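Local atomic coordinates of lipocalin AI-4 (Rhodnius prolixus, PDB entry 5H9N), a protein that binds cysteinyl leukotrienes such as leukotriene C4 as a salivary lipocalin of a blood-feeding insect, probably sequestering these mediators of the host during a meal. Residues K141-L145 with E146-L150. The protein carries 1 engineered substitution. Residues are numbered along the deposited sequence; the frame is centred on the assembly and turned at random. Where two conformers were deposited one is given.
Sequences KLNQL and ELTSL
Leu-142 and Leu-147 meet at a Schellman motif, the turn that closes helix 139-144 of this lipocalin and shows how a C-terminal cap joins backbone bonds to a hydrophobic contact, here between the two leucine side chains that flank the bond from Leu-147 N to Leu-142 O. The chain leaves the helix at Glu-146, whose positive phi (59°) folds it back. Leu-147 N then reaches Leu-142 O at 2.8 Å in an almost straight bond (174°), the donor tilted moderately from the carbonyl plane. Glu-146 N bonds to Asn-143 O at 3.0 Å and stands well above that carbonyl's plane.

Leu-147 can be followed outward from the turn. Its CB lies against Leu-142 CD2 at 3.7 Å, the two side chains running nearly perpendicular. CG, set beside the backbone N by a chi1 of -62°, passes Leu-145 O and CB. From there CD1 packs on Leu-145 CB at 3.8 Å and on Leu-145 CD1 slightly farther off, while CD2 keeps a looser contact with Leu-145 O.

The apolar contact continues into the barrel wall: Phe-123 of strand 120-127 touches both Leu-145 and Leu-147, and Leu-107 of strand 105-112 touches Leu-142 and Leu-145. The helix end is thereby packed against the strands, and the loop 146-150 leads on to strand 151-152. Leu-150 extends the cluster, its CD1 sitting 4.1 Å from Leu-142 CD2, the same methyl that meets Leu-147 CB.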
loop_
_atom_site.group_PDB
_atom_site.type_symbol
_atom_site.label_atom_id
_atom_site.label_comp_id
_atom_site.label_asym_id
_atom_site.label_seq_id
_atom_site.Cartn_x
_atom_site.Cartn_y
_atom_site.Cartn_z
ATOM N N LYS A 141 14.114 -5.029 -8.696
ATOM C CA LYS A 141 12.828 -5.545 -8.236
ATOM C C LYS A 141 11.685 -5.102 -9.149
ATOM O O LYS A 141 10.801 -5.894 -9.480
ATOM C CB LYS A 141 12.557 -5.094 -6.803
ATOM C CG LYS A 141 11.321 -5.712 -6.186
ATOM C CD LYS A 141 11.466 -7.221 -6.172
ATOM C CE LYS A 141 10.729 -7.841 -5.014
ATOM N NZ LYS A 141 11.047 -9.286 -4.889
ATOM N N LEU A 142 11.703 -3.841 -9.560
ATOM C CA LEU A 142 10.681 -3.330 -10.472
ATOM C C LEU A 142 10.752 -4.048 -11.815
ATOM O O LEU A 142 9.721 -4.371 -12.401
ATOM C CB LEU A 142 10.829 -1.824 -10.665
ATOM C CG LEU A 142 10.523 -0.975 -9.431
ATOM C CD1 LEU A 142 10.956 0.471 -9.660
ATOM C CD2 LEU A 142 9.032 -1.035 -9.077
ATOM N N ASN A 143 11.960 -4.318 -12.297
ATOM C CA ASN A 143 12.102 -5.076 -13.527
ATOM C C ASN A 143 11.495 -6.469 -13.386
ATOM O O ASN A 143 10.741 -6.909 -14.256
ATOM C CB ASN A 143 13.573 -5.175 -13.933
ATOM C CG ASN A 143 13.763 -5.894 -15.250
ATOM O OD1 ASN A 143 14.048 -7.089 -15.281
ATOM N ND2 ASN A 143 13.600 -5.166 -16.350
ATOM N N GLN A 144 11.804 -7.139 -12.282
ATOM C CA GLN A 144 11.312 -8.485 -12.020
ATOM C C GLN A 144 9.789 -8.533 -11.963
ATOM O O GLN A 144 9.176 -9.500 -12.423
ATOM C CB GLN A 144 11.918 -9.017 -10.722
ATOM C CG GLN A 144 13.420 -9.274 -10.853
ATOM C CD GLN A 144 14.096 -9.621 -9.539
ATOM O OE1 GLN A 144 13.610 -9.275 -8.462
ATOM N NE2 GLN A 144 15.235 -10.304 -9.626
ATOM N N LEU A 145 9.180 -7.486 -11.418
ATOM C CA LEU A 145 7.730 -7.415 -11.315
ATOM C C LEU A 145 7.058 -6.771 -12.525
ATOM O O LEU A 145 5.836 -6.591 -12.529
ATOM C CB LEU A 145 7.334 -6.633 -10.064
ATOM C CG LEU A 145 7.708 -7.243 -8.714
ATOM C CD1 LEU A 145 7.531 -6.209 -7.616
ATOM C CD2 LEU A 145 6.861 -8.472 -8.425
ATOM N N GLU A 146 7.853 -6.414 -13.532
ATOM C CA GLU A 146 7.356 -5.753 -14.742
ATOM C C GLU A 146 6.648 -4.432 -14.418
ATOM O O GLU A 146 5.584 -4.126 -14.958
ATOM C CB GLU A 146 6.432 -6.702 -15.516
ATOM C CG GLU A 146 7.021 -8.106 -15.669
ATOM C CD GLU A 146 6.169 -9.032 -16.517
ATOM O OE1 GLU A 146 4.957 -8.772 -16.658
ATOM O OE2 GLU A 146 6.714 -10.028 -17.039
ATOM N N LEU A 147 7.257 -3.650 -13.533
ATOM C CA LEU A 147 6.736 -2.348 -13.128
ATOM C C LEU A 147 7.645 -1.226 -13.610
ATOM O O LEU A 147 8.105 -0.397 -12.820
ATOM C CB LEU A 147 6.597 -2.282 -11.615
ATOM C CG LEU A 147 5.627 -3.293 -11.003
ATOM C CD1 LEU A 147 5.733 -3.238 -9.504
ATOM C CD2 LEU A 147 4.186 -3.000 -11.448
ATOM N N THR A 148 7.887 -1.200 -14.913
ATOM C CA THR A 148 8.901 -0.322 -15.479
ATOM C C THR A 148 8.405 1.080 -15.825
ATOM O O THR A 148 9.194 1.931 -16.239
ATOM C CB THR A 148 9.514 -0.946 -16.743
ATOM O OG1 THR A 148 8.479 -1.198 -17.702
ATOM C CG2 THR A 148 10.217 -2.253 -16.402
ATOM N N SER A 149 7.112 1.334 -15.661
ATOM C CA SER A 149 6.625 2.701 -15.838
ATOM C C SER A 149 5.549 3.090 -14.832
ATOM O O SER A 149 4.393 3.315 -15.203
ATOM C CB SER A 149 6.091 2.899 -17.261
ATOM O OG SER A 149 5.003 2.033 -17.526
ATOM N N LEU A 150 5.930 3.196 -13.565
ATOM C CA LEU A 150 4.968 3.615 -12.552
ATOM C C LEU A 150 4.442 5.012 -12.857
ATOM O O LEU A 150 5.181 5.889 -13.310
ATOM C CB LEU A 150 5.578 3.587 -11.152
ATOM C CG LEU A 150 5.967 2.205 -10.624
ATOM C CD1 LEU A 150 6.626 2.336 -9.254
ATOM C CD2 LEU A 150 4.782 1.260 -10.555
#